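Local coordinates for Glyco_hydro_cc domain-containing protein (Trichoderma gamsii, PDB 6UBD) that probably binds beta-1,3-glucan oligosaccharides as a fungal member of glycoside hydrolase family 128, at residues 167-172 / 196-201; 27-32 / 236-241; 99-104 / 137-142. All blocks are in the same frame, centred on the assembly; numbering follows the deposited sequence.

Contact 1: residues 167-172 / 196-201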
# COMPACT_ATOMS: atom_id res chain seq x y z
N TRP A 167 2.67 -13.03 8.40
CA TRP A 167 2.60 -12.45 7.04
C TRP A 167 3.74 -12.96 6.16
O TRP A 167 4.77 -13.43 6.58
CB TRP A 167 2.56 -10.93 7.08
CG TRP A 167 3.73 -10.21 7.68
CD1 TRP A 167 4.82 -9.75 7.01
CD2 TRP A 167 3.84 -9.75 9.03
NE1 TRP A 167 5.62 -9.05 7.87
CE2 TRP A 167 5.05 -9.02 9.11
CE3 TRP A 167 3.05 -9.93 10.18
CZ2 TRP A 167 5.46 -8.44 10.32
CZ3 TRP A 167 3.46 -9.32 11.34
CH2 TRP A 167 4.63 -8.56 11.38
N ASP A 168 3.49 -12.88 4.84
CA ASP A 168 4.48 -13.22 3.78
C ASP A 168 5.27 -11.97 3.27
O ASP A 168 6.47 -12.12 2.96
CB ASP A 168 3.73 -13.87 2.64
CG ASP A 168 2.99 -15.15 2.99
OD1 ASP A 168 3.71 -16.08 3.42
OD2 ASP A 168 1.73 -15.15 3.01
N PHE A 169 4.61 -10.80 3.25
CA PHE A 169 5.25 -9.56 2.77
C PHE A 169 4.89 -8.47 3.78
O PHE A 169 3.77 -8.42 4.29
CB PHE A 169 4.89 -9.20 1.30
CG PHE A 169 3.43 -8.92 1.02
CD1 PHE A 169 2.54 -9.93 0.64
CD2 PHE A 169 2.92 -7.64 1.13
CE1 PHE A 169 1.23 -9.61 0.29
CE2 PHE A 169 1.60 -7.33 0.84
CZ PHE A 169 0.78 -8.32 0.39
N THR A 170 5.86 -7.58 4.04
CA THR A 170 5.72 -6.49 5.00
C THR A 170 5.17 -5.27 4.23
O THR A 170 5.88 -4.78 3.24
CB THR A 170 7.06 -6.14 5.67
OG1 THR A 170 7.55 -7.33 6.34
CG2 THR A 170 6.89 -5.06 6.70
N SER A 171 4.01 -4.74 4.54
CA SER A 171 3.42 -3.54 3.88
C SER A 171 3.96 -2.31 4.57
O SER A 171 3.88 -2.20 5.82
CB SER A 171 1.89 -3.56 4.06
OG SER A 171 1.31 -4.74 3.57
N ILE A 172 4.48 -1.34 3.79
CA ILE A 172 5.03 -0.06 4.30
C ILE A 172 4.45 1.14 3.55
O ILE A 172 4.08 1.03 2.37
CB ILE A 172 6.59 -0.10 4.34
CG1 ILE A 172 7.23 0.03 2.95
CG2 ILE A 172 7.03 -1.38 5.09
CD1 ILE A 172 8.78 0.14 3.03
N PRO A 196 10.21 -9.84 2.28
CA PRO A 196 10.05 -8.88 1.17
C PRO A 196 9.07 -7.75 1.50
O PRO A 196 8.09 -7.96 2.29
CB PRO A 196 9.52 -9.76 0.02
CG PRO A 196 9.99 -11.16 0.38
CD PRO A 196 9.93 -11.23 1.86
N LEU A 197 9.30 -6.58 0.92
CA LEU A 197 8.51 -5.38 1.16
C LEU A 197 7.54 -5.08 0.03
O LEU A 197 7.93 -5.16 -1.18
CB LEU A 197 9.47 -4.19 1.32
CG LEU A 197 10.64 -4.33 2.30
CD1 LEU A 197 11.54 -3.10 2.24
CD2 LEU A 197 10.16 -4.65 3.77
N TRP A 198 6.35 -4.60 0.36
CA TRP A 198 5.45 -3.87 -0.57
C TRP A 198 5.27 -2.48 -0.05
O TRP A 198 4.92 -2.26 1.14
CB TRP A 198 4.08 -4.51 -0.69
CG TRP A 198 3.94 -5.80 -1.46
CD1 TRP A 198 4.91 -6.73 -1.70
CD2 TRP A 198 2.73 -6.26 -2.09
NE1 TRP A 198 4.37 -7.78 -2.44
CE2 TRP A 198 3.05 -7.50 -2.69
CE3 TRP A 198 1.47 -5.72 -2.23
CZ2 TRP A 198 2.10 -8.23 -3.39
CZ3 TRP A 198 0.53 -6.44 -2.96
CH2 TRP A 198 0.86 -7.67 -3.53
N VAL A 199 5.54 -1.47 -0.93
CA VAL A 199 5.27 -0.05 -0.59
C VAL A 199 3.84 0.25 -1.02
O VAL A 199 3.57 0.51 -2.20
CB VAL A 199 6.28 0.89 -1.28
CG1 VAL A 199 6.06 2.36 -0.86
CG2 VAL A 199 7.71 0.50 -0.94
N THR A 200 2.90 0.12 -0.10
CA THR A 200 1.47 0.08 -0.46
C THR A 200 0.85 1.48 -0.59
O THR A 200 -0.28 1.60 -1.13
CB THR A 200 0.72 -0.85 0.51
OG1 THR A 200 0.84 -0.29 1.83
CG2 THR A 200 1.20 -2.31 0.43
N GLU A 201 1.55 2.49 -0.08
CA GLU A 201 1.28 3.91 -0.42
C GLU A 201 2.62 4.64 -0.39
O GLU A 201 3.42 4.40 0.49
CB GLU A 201 0.39 4.67 0.56
CG GLU A 201 -1.07 4.18 0.64
CD GLU A 201 -1.85 5.00 1.65
OE1 GLU A 201 -1.66 6.22 1.69
OE2 GLU A 201 -2.67 4.45 2.38
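Phe169 and Trp198 lie face to face, the phenyl ring stacked on the pyrrole half of the Trp198 indole, 3.7 Å between the two ring centroids. The planes are inclined by only 18°. Contact is tightest near the fused bond of the indole, where Phe169 CE2 comes within 3.3 Å of Trp198 CD2, and Phe169 CD2 sits over Trp198 CG. Phe169 places its CG between the backbone N and the carbonyl carbon (chi1 63°), which turns the ring onto the Trp198 indole on the barrel-interior side. The indole is also held at its N-H, since Trp198 NE1 donates to Leu28 O, and Tyr100 and Trp52 meet the same ring at steeper inclinations. The two strands are successive members of a (β/α)8 barrel, linked by helix 179-193 in a beta-alpha-beta crossover, and this aromatic group lies inside the barrel near the N-terminal ends of its strands. Parallel pairing joins them: Thr170 N donates to Pro196 O, Trp198 N to Thr170 O, Ile172 N to Trp198 O (2.8 Å) and Thr200 N to Ile172 O. The last of these is the most bent, at 143° about the hydrogen. Thr170, Ile172, Leu197 and Val199 share the other face of the sheet, where Tyr189 of the connecting helix touches the first three. There Ile172 and Val199 cross obliquely, Ile172 CG1 meeting Val199 CG2 at 3.9 Å, while the methyl Leu197 CD2 rests against Thr170 CB. On the aromatic side, beyond the stack, Thr200 CG2 packs on Ser171 CB. Thr170 OG1 turns back within its own segment to accept the indole N-H of Trp167.

Contact 2: residues 27-32 / 236-241; sequences PLTPNG and HVLAYA
With OG1 anti to its carbonyl carbon (chi1 -69°), Thr29 presents its hydroxyl to Leu238, whose own CG takes the equivalent position (chi1 -69°) and sends the isobutyl group out to meet residues 28 and 29. The two side chains cross at about a right angle. Thr29 OG1 donates to Leu238 O at 2.8 Å, approaching in the carbonyl plane on a lone pair, with a C=O...OG1 angle of 122°. Leu238 O also receives a weaker CA-H...O contact from Thr29 CA at 3.5 Å, so a single residue grips this carbonyl through both its backbone and its side chain. The hydroxyl also lies on the leucine, 3.4 Å separating Thr29 OG1 from Leu238 CB. Beside it Leu238 CD1 packs against Leu28 CB at 3.7 Å, and Leu238 CB faces Leu28 O. A valine in place of Thr29 would probably leave the Leu238 carbonyl without its hydroxyl donor and set a methyl group against a polar oxygen. Farther along, the ring carbon Pro30 CD makes a looser contact with Ala239 CB, 4.2 Å away. The contact fastens the irregular segment ahead of strand 35-38 to the start of strand 237-243 at the N-terminal end of the barrel. Strand 197-206 runs alongside, with Leu238 touching Pro196 just before it, while Pro30 and Ala239 both lean on Trp198 of that strand and on Trp52 of strand 52-54.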
# COMPACT_ATOMS: atom_id res chain seq x y z
N PRO A 27 3.67 -15.71 -6.48
CA PRO A 27 4.89 -14.93 -6.51
C PRO A 27 4.65 -13.64 -5.69
O PRO A 27 3.57 -13.07 -5.71
CB PRO A 27 5.15 -14.63 -7.99
CG PRO A 27 3.77 -14.57 -8.58
CD PRO A 27 3.03 -15.67 -7.83
N LEU A 28 5.66 -13.16 -4.99
CA LEU A 28 5.47 -11.94 -4.13
C LEU A 28 5.61 -10.66 -4.95
O LEU A 28 5.20 -9.62 -4.42
CB LEU A 28 6.27 -12.04 -2.83
CG LEU A 28 5.82 -13.13 -1.86
CD1 LEU A 28 6.62 -13.09 -0.55
CD2 LEU A 28 4.32 -13.07 -1.53
N THR A 29 6.07 -10.71 -6.20
CA THR A 29 5.81 -9.63 -7.18
C THR A 29 4.59 -10.02 -8.01
O THR A 29 4.62 -11.10 -8.63
CB THR A 29 7.00 -9.37 -8.11
OG1 THR A 29 8.03 -8.79 -7.33
CG2 THR A 29 6.69 -8.45 -9.27
N PRO A 30 3.47 -9.24 -8.04
CA PRO A 30 2.32 -9.64 -8.86
C PRO A 30 2.69 -9.65 -10.34
O PRO A 30 3.18 -8.66 -10.92
CB PRO A 30 1.26 -8.57 -8.56
CG PRO A 30 1.66 -8.06 -7.20
CD PRO A 30 3.17 -8.04 -7.26
N ASN A 31 2.33 -10.76 -11.00
CA ASN A 31 2.42 -10.98 -12.46
C ASN A 31 3.62 -10.24 -13.11
O ASN A 31 3.42 -9.49 -14.10
CB ASN A 31 1.11 -10.53 -13.11
CG ASN A 31 1.02 -10.98 -14.55
OD1 ASN A 31 1.60 -12.01 -14.91
ND2 ASN A 31 0.28 -10.23 -15.33
N GLY A 32 4.83 -10.43 -12.61
CA GLY A 32 6.06 -9.97 -13.27
C GLY A 32 6.33 -8.48 -13.23
O GLY A 32 7.31 -8.06 -13.91
N HIS A 236 14.81 -6.08 -2.32
CA HIS A 236 13.83 -6.35 -1.24
C HIS A 236 12.47 -5.71 -1.50
O HIS A 236 11.49 -6.15 -0.87
CB HIS A 236 14.35 -5.91 0.15
CG HIS A 236 15.64 -6.51 0.53
ND1 HIS A 236 15.85 -7.89 0.59
CD2 HIS A 236 16.78 -5.95 0.99
CE1 HIS A 236 17.08 -8.12 0.99
NE2 HIS A 236 17.65 -6.97 1.28
N VAL A 237 12.34 -4.77 -2.42
CA VAL A 237 11.05 -4.15 -2.78
C VAL A 237 10.42 -4.97 -3.90
O VAL A 237 10.94 -4.96 -5.01
CB VAL A 237 11.20 -2.68 -3.17
CG1 VAL A 237 9.86 -2.10 -3.60
CG2 VAL A 237 11.75 -1.87 -1.96
N LEU A 238 9.31 -5.65 -3.63
CA LEU A 238 8.68 -6.53 -4.65
C LEU A 238 7.41 -5.89 -5.26
O LEU A 238 6.92 -6.45 -6.25
CB LEU A 238 8.41 -7.93 -4.08
CG LEU A 238 9.68 -8.75 -3.81
CD1 LEU A 238 9.33 -10.15 -3.48
CD2 LEU A 238 10.75 -8.69 -4.94
N ALA A 239 6.91 -4.77 -4.73
CA ALA A 239 5.73 -4.07 -5.27
C ALA A 239 5.72 -2.67 -4.70
O ALA A 239 6.19 -2.44 -3.56
CB ALA A 239 4.45 -4.81 -4.90
N TYR A 240 5.16 -1.72 -5.47
CA TYR A 240 4.99 -0.33 -5.00
C TYR A 240 3.71 0.26 -5.58
O TYR A 240 3.30 -0.15 -6.68
CB TYR A 240 6.22 0.54 -5.29
CG TYR A 240 6.66 0.60 -6.73
CD1 TYR A 240 6.02 1.46 -7.65
CD2 TYR A 240 7.70 -0.20 -7.18
CE1 TYR A 240 6.42 1.49 -9.01
CE2 TYR A 240 8.12 -0.15 -8.52
CZ TYR A 240 7.46 0.70 -9.43
OH TYR A 240 7.84 0.74 -10.79
N ALA A 241 3.16 1.28 -4.97
CA ALA A 241 1.87 1.85 -5.39
C ALA A 241 1.77 3.35 -5.05
O ALA A 241 1.82 3.77 -3.89
CB ALA A 241 0.71 1.10 -4.78

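Contact 3: residues 99-104 / 137-142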
# COMPACT_ATOMS: atom_id res chain seq x y z
N ALA A 99 -6.04 -13.79 -4.16
CA ALA A 99 -4.63 -14.19 -4.29
C ALA A 99 -3.74 -13.44 -3.27
O ALA A 99 -2.78 -14.05 -2.77
CB ALA A 99 -4.11 -13.94 -5.69
N TYR A 100 -4.07 -12.17 -2.95
CA TYR A 100 -3.26 -11.34 -2.04
C TYR A 100 -4.20 -10.56 -1.11
O TYR A 100 -5.17 -9.96 -1.62
CB TYR A 100 -2.39 -10.35 -2.83
CG TYR A 100 -1.43 -10.95 -3.86
CD1 TYR A 100 -1.85 -11.23 -5.16
CD2 TYR A 100 -0.13 -11.27 -3.54
CE1 TYR A 100 -0.98 -11.83 -6.08
CE2 TYR A 100 0.75 -11.82 -4.47
CZ TYR A 100 0.31 -12.14 -5.75
OH TYR A 100 1.14 -12.72 -6.68
N VAL A 101 -3.87 -10.52 0.20
CA VAL A 101 -4.69 -9.76 1.17
C VAL A 101 -3.75 -9.01 2.10
O VAL A 101 -2.83 -9.65 2.67
CB VAL A 101 -5.72 -10.60 1.89
CG1 VAL A 101 -5.10 -11.72 2.56
CG2 VAL A 101 -6.60 -9.84 2.89
N MET A 102 -4.03 -7.73 2.30
CA MET A 102 -3.28 -6.90 3.24
C MET A 102 -4.07 -6.68 4.55
O MET A 102 -5.31 -6.45 4.51
CB MET A 102 -2.96 -5.52 2.61
CG MET A 102 -2.16 -5.56 1.30
SD MET A 102 -1.97 -4.02 0.46
CE MET A 102 -3.64 -3.66 -0.09
N GLY A 103 -3.33 -6.54 5.66
CA GLY A 103 -3.92 -6.14 6.93
C GLY A 103 -4.10 -4.64 7.11
O GLY A 103 -4.14 -3.85 6.09
N PHE A 104 -4.24 -4.22 8.36
CA PHE A 104 -4.86 -2.93 8.72
C PHE A 104 -4.07 -1.73 8.15
O PHE A 104 -2.83 -1.75 8.14
CB PHE A 104 -5.04 -2.79 10.22
CG PHE A 104 -5.45 -4.09 10.87
CD1 PHE A 104 -6.70 -4.70 10.61
CD2 PHE A 104 -4.57 -4.80 11.68
CE1 PHE A 104 -7.03 -5.95 11.13
CE2 PHE A 104 -4.90 -6.06 12.16
CZ PHE A 104 -6.11 -6.62 11.89
N LYS A 137 -6.15 -20.86 3.30
CA LYS A 137 -6.80 -21.25 2.03
C LYS A 137 -5.95 -20.86 0.82
O LYS A 137 -6.42 -21.09 -0.33
CB LYS A 137 -8.14 -20.52 2.00
CG LYS A 137 -9.13 -21.08 2.99
CD LYS A 137 -10.49 -20.60 2.84
CE LYS A 137 -10.75 -19.17 3.22
NZ LYS A 137 -12.14 -18.76 2.87
N GLY A 138 -4.76 -20.25 0.98
CA GLY A 138 -3.80 -19.99 -0.11
C GLY A 138 -3.47 -18.54 -0.41
O GLY A 138 -2.60 -18.29 -1.27
N ALA A 139 -4.14 -17.57 0.22
CA ALA A 139 -3.77 -16.17 -0.06
C ALA A 139 -2.35 -15.87 0.45
O ALA A 139 -1.98 -16.34 1.55
CB ALA A 139 -4.75 -15.24 0.61
N ALA A 140 -1.59 -15.03 -0.29
CA ALA A 140 -0.39 -14.38 0.25
C ALA A 140 -0.82 -13.22 1.17
O ALA A 140 -1.71 -12.44 0.79
CB ALA A 140 0.50 -13.87 -0.85
N LEU A 141 -0.21 -13.18 2.37
CA LEU A 141 -0.64 -12.19 3.41
C LEU A 141 0.32 -11.01 3.54
O LEU A 141 1.53 -11.27 3.69
CB LEU A 141 -0.76 -12.93 4.77
CG LEU A 141 -1.73 -14.11 4.85
CD1 LEU A 141 -1.86 -14.57 6.30
CD2 LEU A 141 -3.12 -13.72 4.34
N GLY A 142 -0.24 -9.81 3.59
CA GLY A 142 0.56 -8.61 3.82
C GLY A 142 0.36 -8.14 5.25
O GLY A 142 -0.77 -8.04 5.74
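Strands 100-102 and 140-142 run parallel, their axes 4.7 Å apart at closest approach and inclined by 20°, with backbone hydrogen bonds from Ala140 N to Ala99 O, Val101 N to Ala140 O, Gly142 N to Val101 O and Gly103 N to Gly142 O. They are the two strands of a beta-alpha-beta crossover in the (β/α)8 barrel, connected through helix 120-136, whose C-terminal end closes in a Schellman motif at Gly138. Met102 and Gly142 bring their CA atoms to 4.2 Å, a close approach, made where the glycine has no side chain to press on Met102 CG. Toward the barrel interior, Tyr100 CD2 touches the Ala140 CB methyl at 3.8 Å, the ring meeting it obliquely; Tyr100 OH reaches on to bond with Pro27 O. Val101 and Leu141 occupy the opposite face, side by side and pointing the same way, with Trp127 and Ile131 of the connecting helix packed on Leu141. Val101 CG1, set between its backbone N and carbonyl carbon (chi1 55°), also meets Ala139 CB, and it presses on Leu141 CD2 at 3.3 Å, tighter than usual van der Waals contact.

From the N terminus the chain enters through residues 27-32, whose partner in contact 2 arrives some 200 residues later on strand 237-243, so contact 2 closes a loop spanning most of the barrel. Contacts 3 and 1 both fall within that loop, one after the other and without crossing, and each closes a shorter excursion through a helix. Leu141 O joins them by accepting from Asp168 N and Phe169 N, while Phe169 packs on Gly142. The entering segment touches both units, Leu28 packing through CD2 on Ala140 CB of contact 3 and also meeting Pro196 of contact 1. Leu238 N completes the connection, donating to Leu197 O between adjacent strands of contacts 1 and 2.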